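Local coordinates for MmcR (Streptomyces lavendulae, PDB 3GWZ), which catalyses transfer of the S-methyl group of S-adenosyl-L-methionine to a quinone hydroxyl of demethylated mitomycins A and B, forming their quinone methoxy group, at residues 306-311 against 319-324; 76-81 against 86-91. All coordinates share one frame; numbering follows the deposited sequence.

How the contacts relate
Contact 1 belongs to the O-methyltransferase domain and joins the end of strand 302-308 to helix 316-329, whereas contact 2 pairs helices 74-81 and 85-97 in the dimerisation domain. They use different helices and strands; their centres are about 38 Å apart and their nearest atoms about 21 Å. Contact 2 is the more buried, a leucine methyl against helix backbone and small side chains, without a hydrogen bond; contact 1 is partly buried, loosely packed and mixes an amide with aliphatic groups beside the substrate site. The dimer relates them: Asp322 on 319-324 of one chain forms a salt bridge with Arg90 of the second subunit, on that subunit's own 86-91.

Contact 1: residues 306-311 against 319-324; sequences IDNLID and LFVDLL
Ile310 and Leu319 make the single apolar side-chain contact of this thinly packed pair, in which only 102 Å² is buried over both segments. The meeting is methyl to methyl, Ile310 CD1 lying 4.1 Å from Leu319 CD2, and the two side chains cross at about a right angle. Leu319 does not set out straight for 306-311; its CG stands anti to its carbonyl carbon (chi1 -62°), and the CD2 branch spans the remaining distance. In Ile310, CG1 sits beside the backbone N, and a chi2 of -63° bends CD1, the atom that meets Leu319. In the second subunit, Arg93 packs on Ile310 and Thr97 on Leu319. Two residues earlier, Asn308 is directed at the helix from its CB, and ND2 comes to 4.4 Å of Val321 CG1, a loose van der Waals approach without a hydrogen bond. That ND2 is instead hydrogen-bonded to Glu333 OE2; Ile310 and Val321 also touch Glu333. In the Rossmann-like fold of class I methyltransferases, 302-308 is the fifth strand of the central sheet, running parallel to 271-275 and antiparallel to 361-368, and here its C-terminal end opens onto the active site. Asn308 binds the substrate, and its side chain comes within about 4 Å of that of His279, the presumed proton acceptor. Just upstream, Asp307 OD1 accepts the backbone N-H of Asn308 over 3.0 Å on its anti side, 15° out of the carboxylate plane, and also bonds to His276, an arrangement that ties the Asp307 carboxylate to the backbone N of the substrate-binding Asn308. On the helix, Asp322 OD1 takes the backbone N of Glu333, the residue whose carboxylate holds Asn308.

Contact 2: residues 76-81 against 86-91; sequences ALAEAT and QTLRRL
A helix-helix packing within the dimerisation domain joins 76-81, near the C-terminal end of helix 74-81, to 86-91 on helix 85-97 across a short connection, consistent with the helix-turn-helix-like pair of a winged-helix domain; the local axes run at 116° to one another and approach to 9.4 Å. Leu88 carries the contact from its side with one methyl, CD2. With CG anti to the backbone N (chi1 -173°), the leucine extends from its helix and lays CD2 against the backbone of the other, 3.4 Å from Ala78 N and 3.7 Å from Leu77 C. Ala78 CB and Leu77 CB both touch this methyl, each at 3.9 Å, from directions about a right angle apart. Near the helix end, Thr81 OG1 comes to 4.0 Å of Leu88 CD2, but its hydroxyl donates to Leu77 O over 2.9 Å, tilted 27° from the carbonyl plane. The backbone N of Thr81 reaches that oxygen from the opposite face, so two donors grip one carbonyl beside the leucine methyl. Val150 of the second subunit also packs on Leu88, which places this helix pair at the dimer interface. Since no hydrogen bond crosses between the segments, their cohesion here rests on van der Waals contact and burial of the leucine, with the threonine hydroxyl's proton donated to Leu77 O in its own helix.

Contact 1: residues 306-311 against 319-324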
loop_
_atom_site.group_PDB
_atom_site.type_symbol
_atom_site.label_atom_id
_atom_site.label_comp_id
_atom_site.label_asym_id
_atom_site.label_seq_id
_atom_site.Cartn_x
_atom_site.Cartn_y
_atom_site.Cartn_z
ATOM N N ILE A 306 -32.233 -9.597 -1.066
ATOM C CA ILE A 306 -31.367 -9.018 -0.050
ATOM C C ILE A 306 -31.186 -7.538 -0.350
ATOM O O ILE A 306 -30.518 -7.166 -1.311
ATOM C CB ILE A 306 -30.016 -9.754 -0.006
ATOM C CG1 ILE A 306 -30.266 -11.252 0.226
ATOM C CG2 ILE A 306 -29.113 -9.174 1.079
ATOM C CD1 ILE A 306 -29.047 -12.133 0.007
ATOM N N ASP A 307 -31.816 -6.686 0.443
ATOM C CA ASP A 307 -31.771 -5.266 0.112
ATOM C C ASP A 307 -31.999 -4.381 1.326
ATOM O O ASP A 307 -32.228 -4.869 2.438
ATOM C CB ASP A 307 -32.763 -4.934 -1.017
ATOM C CG ASP A 307 -32.114 -4.141 -2.154
ATOM O OD1 ASP A 307 -31.254 -3.280 -1.862
ATOM O OD2 ASP A 307 -32.460 -4.375 -3.339
ATOM N N ASN A 308 -31.888 -3.077 1.107
ATOM C CA ASN A 308 -32.139 -2.104 2.148
ATOM C C ASN A 308 -33.649 -1.985 2.304
ATOM O O ASN A 308 -34.350 -1.723 1.332
ATOM C CB ASN A 308 -31.510 -0.760 1.764
ATOM C CG ASN A 308 -30.023 -0.884 1.429
ATOM O OD1 ASN A 308 -29.278 -1.568 2.125
ATOM N ND2 ASN A 308 -29.591 -0.226 0.356
ATOM N N LEU A 309 -34.161 -2.213 3.506
ATOM C CA LEU A 309 -35.596 -2.074 3.725
ATOM C C LEU A 309 -35.920 -0.817 4.513
ATOM O O LEU A 309 -35.281 -0.526 5.520
ATOM C CB LEU A 309 -36.183 -3.303 4.428
ATOM C CG LEU A 309 -36.827 -4.327 3.483
ATOM C CD1 LEU A 309 -35.832 -4.773 2.440
ATOM C CD2 LEU A 309 -37.364 -5.517 4.251
ATOM N N ILE A 310 -36.921 -0.085 4.041
ATOM C CA ILE A 310 -37.412 1.106 4.723
ATOM C C ILE A 310 -38.407 0.705 5.802
ATOM O O ILE A 310 -39.429 0.078 5.505
ATOM C CB ILE A 310 -38.152 2.025 3.745
ATOM C CG1 ILE A 310 -37.200 2.504 2.648
ATOM C CG2 ILE A 310 -38.819 3.196 4.495
ATOM C CD1 ILE A 310 -36.055 3.332 3.179
ATOM N N ASP A 311 -38.098 1.053 7.046
ATOM C CA ASP A 311 -39.016 0.816 8.148
ATOM C C ASP A 311 -39.629 2.132 8.613
ATOM O O ASP A 311 -39.634 3.122 7.875
ATOM C CB ASP A 311 -38.329 0.080 9.304
ATOM C CG ASP A 311 -37.186 0.868 9.912
ATOM O OD1 ASP A 311 -37.095 2.091 9.671
ATOM O OD2 ASP A 311 -36.373 0.262 10.642
ATOM N N LEU A 319 -31.797 7.051 3.839
ATOM C CA LEU A 319 -32.513 7.938 2.937
ATOM C C LEU A 319 -31.580 8.648 1.937
ATOM O O LEU A 319 -31.974 8.939 0.809
ATOM C CB LEU A 319 -33.364 8.932 3.735
ATOM C CG LEU A 319 -34.448 8.276 4.607
ATOM C CD1 LEU A 319 -35.334 9.335 5.255
ATOM C CD2 LEU A 319 -35.313 7.318 3.781
ATOM N N PHE A 320 -30.346 8.932 2.340
ATOM C CA PHE A 320 -29.383 9.494 1.394
ATOM C C PHE A 320 -29.109 8.501 0.260
ATOM O O PHE A 320 -29.071 8.870 -0.912
ATOM C CB PHE A 320 -28.076 9.903 2.095
ATOM C CG PHE A 320 -28.154 11.244 2.769
ATOM C CD1 PHE A 320 -28.383 12.393 2.022
ATOM C CD2 PHE A 320 -28.004 11.358 4.144
ATOM C CE1 PHE A 320 -28.462 13.632 2.637
ATOM C CE2 PHE A 320 -28.083 12.587 4.763
ATOM C CZ PHE A 320 -28.308 13.728 4.011
ATOM N N VAL A 321 -28.938 7.232 0.607
ATOM C CA VAL A 321 -28.698 6.220 -0.419
ATOM C C VAL A 321 -29.918 6.086 -1.331
ATOM O O VAL A 321 -29.783 5.887 -2.531
ATOM C CB VAL A 321 -28.319 4.863 0.199
ATOM C CG1 VAL A 321 -28.289 3.777 -0.882
ATOM C CG2 VAL A 321 -26.956 4.974 0.872
ATOM N N ASP A 322 -31.110 6.215 -0.754
ATOM C CA ASP A 322 -32.339 6.208 -1.545
ATOM C C ASP A 322 -32.324 7.319 -2.601
ATOM O O ASP A 322 -32.736 7.116 -3.739
ATOM C CB ASP A 322 -33.560 6.392 -0.643
ATOM C CG ASP A 322 -34.850 6.547 -1.438
ATOM O OD1 ASP A 322 -35.404 5.509 -1.890
ATOM O OD2 ASP A 322 -35.309 7.703 -1.608
ATOM N N LEU A 323 -31.867 8.503 -2.200
ATOM C CA LEU A 323 -31.779 9.642 -3.114
ATOM C C LEU A 323 -30.705 9.425 -4.190
ATOM O O LEU A 323 -30.891 9.815 -5.329
ATOM C CB LEU A 323 -31.516 10.948 -2.344
ATOM C CG LEU A 323 -31.895 12.228 -3.101
ATOM C CD1 LEU A 323 -33.398 12.250 -3.406
ATOM C CD2 LEU A 323 -31.479 13.465 -2.313
ATOM N N LEU A 324 -29.584 8.808 -3.824
ATOM C CA LEU A 324 -28.565 8.428 -4.807
ATOM C C LEU A 324 -29.141 7.459 -5.870
ATOM O O LEU A 324 -28.861 7.594 -7.070
ATOM C CB LEU A 324 -27.338 7.796 -4.120
ATOM C CG LEU A 324 -26.186 7.348 -5.048
ATOM C CD1 LEU A 324 -25.509 8.535 -5.735
ATOM C CD2 LEU A 324 -25.130 6.498 -4.323
#

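Contact 2: residues 76-81 against 86-91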
loop_
_atom_site.group_PDB
_atom_site.type_symbol
_atom_site.label_atom_id
_atom_site.label_comp_id
_atom_site.label_asym_id
_atom_site.label_seq_id
_atom_site.Cartn_x
_atom_site.Cartn_y
_atom_site.Cartn_z
ATOM N N ALA A 76 5.998 19.717 -1.454
ATOM C CA ALA A 76 6.349 18.369 -1.897
ATOM C C ALA A 76 5.123 17.609 -2.402
ATOM O O ALA A 76 5.185 16.917 -3.421
ATOM C CB ALA A 76 7.018 17.600 -0.773
ATOM N N LEU A 77 4.012 17.730 -1.682
ATOM C CA LEU A 77 2.772 17.100 -2.107
ATOM C C LEU A 77 2.304 17.649 -3.458
ATOM O O LEU A 77 1.804 16.901 -4.299
ATOM C CB LEU A 77 1.688 17.271 -1.040
ATOM C CG LEU A 77 1.935 16.555 0.286
ATOM C CD1 LEU A 77 0.919 17.015 1.326
ATOM C CD2 LEU A 77 1.886 15.032 0.112
ATOM N N ALA A 78 2.474 18.952 -3.668
ATOM C CA ALA A 78 2.102 19.572 -4.940
ATOM C C ALA A 78 2.965 19.059 -6.088
ATOM O O ALA A 78 2.459 18.741 -7.162
ATOM C CB ALA A 78 2.175 21.094 -4.848
ATOM N N GLU A 79 4.272 18.980 -5.859
ATOM C CA GLU A 79 5.181 18.455 -6.875
ATOM C C GLU A 79 4.835 17.015 -7.252
ATOM O O GLU A 79 4.796 16.670 -8.434
ATOM C CB GLU A 79 6.633 18.547 -6.400
ATOM C CG GLU A 79 7.621 17.828 -7.303
ATOM C CD GLU A 79 9.047 18.286 -7.080
ATOM O OE1 GLU A 79 9.246 19.245 -6.304
ATOM O OE2 GLU A 79 9.966 17.689 -7.682
ATOM N N ALA A 80 4.570 16.179 -6.252
ATOM C CA ALA A 80 4.254 14.775 -6.506
ATOM C C ALA A 80 2.891 14.566 -7.181
ATOM O O ALA A 80 2.704 13.601 -7.918
ATOM C CB ALA A 80 4.335 13.970 -5.222
ATOM N N THR A 81 1.933 15.451 -6.935
ATOM C CA THR A 81 0.584 15.235 -7.467
ATOM C C THR A 81 0.320 15.984 -8.770
ATOM O O THR A 81 -0.684 15.736 -9.438
ATOM C CB THR A 81 -0.513 15.629 -6.446
ATOM O OG1 THR A 81 -0.418 17.028 -6.159
ATOM C CG2 THR A 81 -0.362 14.842 -5.157
ATOM N N GLN A 86 0.349 26.834 -4.290
ATOM C CA GLN A 86 -0.475 27.719 -3.462
ATOM C C GLN A 86 -1.905 27.173 -3.299
ATOM O O GLN A 86 -2.496 27.266 -2.224
ATOM C CB GLN A 86 -0.496 29.146 -4.044
ATOM C CG GLN A 86 -1.452 30.114 -3.328
ATOM C CD GLN A 86 -1.678 31.432 -4.082
ATOM O OE1 GLN A 86 -1.080 31.685 -5.133
ATOM N NE2 GLN A 86 -2.555 32.274 -3.541
ATOM N N THR A 87 -2.464 26.598 -4.360
ATOM C CA THR A 87 -3.858 26.115 -4.286
ATOM C C THR A 87 -3.995 24.821 -3.477
ATOM O O THR A 87 -4.951 24.652 -2.716
ATOM C CB THR A 87 -4.496 25.950 -5.686
ATOM O OG1 THR A 87 -4.288 27.143 -6.447
ATOM C CG2 THR A 87 -5.996 25.707 -5.568
ATOM N N LEU A 88 -3.036 23.909 -3.623
ATOM C CA LEU A 88 -3.044 22.692 -2.823
ATOM C C LEU A 88 -2.908 23.048 -1.341
ATOM O O LEU A 88 -3.548 22.439 -0.492
ATOM C CB LEU A 88 -1.915 21.748 -3.246
ATOM C CG LEU A 88 -1.966 20.383 -2.559
ATOM C CD1 LEU A 88 -3.321 19.719 -2.819
ATOM C CD2 LEU A 88 -0.825 19.489 -3.016
ATOM N N ARG A 89 -2.078 24.043 -1.043
ATOM C CA ARG A 89 -1.939 24.541 0.326
ATOM C C ARG A 89 -3.269 25.074 0.885
ATOM O O ARG A 89 -3.637 24.765 2.011
ATOM C CB ARG A 89 -0.844 25.618 0.418
ATOM C CG ARG A 89 -0.593 26.125 1.841
ATOM C CD ARG A 89 0.608 27.067 1.924
ATOM N NE ARG A 89 1.836 26.358 1.576
ATOM C CZ ARG A 89 2.521 26.574 0.462
ATOM N NH1 ARG A 89 2.119 27.506 -0.392
ATOM N NH2 ARG A 89 3.622 25.881 0.215
ATOM N N ARG A 90 -3.982 25.874 0.098
ATOM C CA ARG A 90 -5.309 26.336 0.492
ATOM C C ARG A 90 -6.223 25.135 0.753
ATOM O O ARG A 90 -6.922 25.081 1.772
ATOM C CB ARG A 90 -5.918 27.243 -0.586
ATOM C CG ARG A 90 -5.196 28.597 -0.752
ATOM C CD ARG A 90 -5.495 29.235 -2.106
ATOM N NE ARG A 90 -6.846 29.799 -2.172
ATOM C CZ ARG A 90 -7.295 30.551 -3.169
ATOM N NH1 ARG A 90 -6.502 30.831 -4.197
ATOM N NH2 ARG A 90 -8.536 31.030 -3.142
ATOM N N LEU A 91 -6.217 24.172 -0.164
ATOM C CA LEU A 91 -7.082 22.992 -0.015
ATOM C C LEU A 91 -6.753 22.212 1.253
ATOM O O LEU A 91 -7.640 21.811 1.995
ATOM C CB LEU A 91 -6.959 22.051 -1.213
ATOM C CG LEU A 91 -8.063 20.978 -1.262
ATOM C CD1 LEU A 91 -9.318 21.552 -1.902
ATOM C CD2 LEU A 91 -7.608 19.742 -2.029
#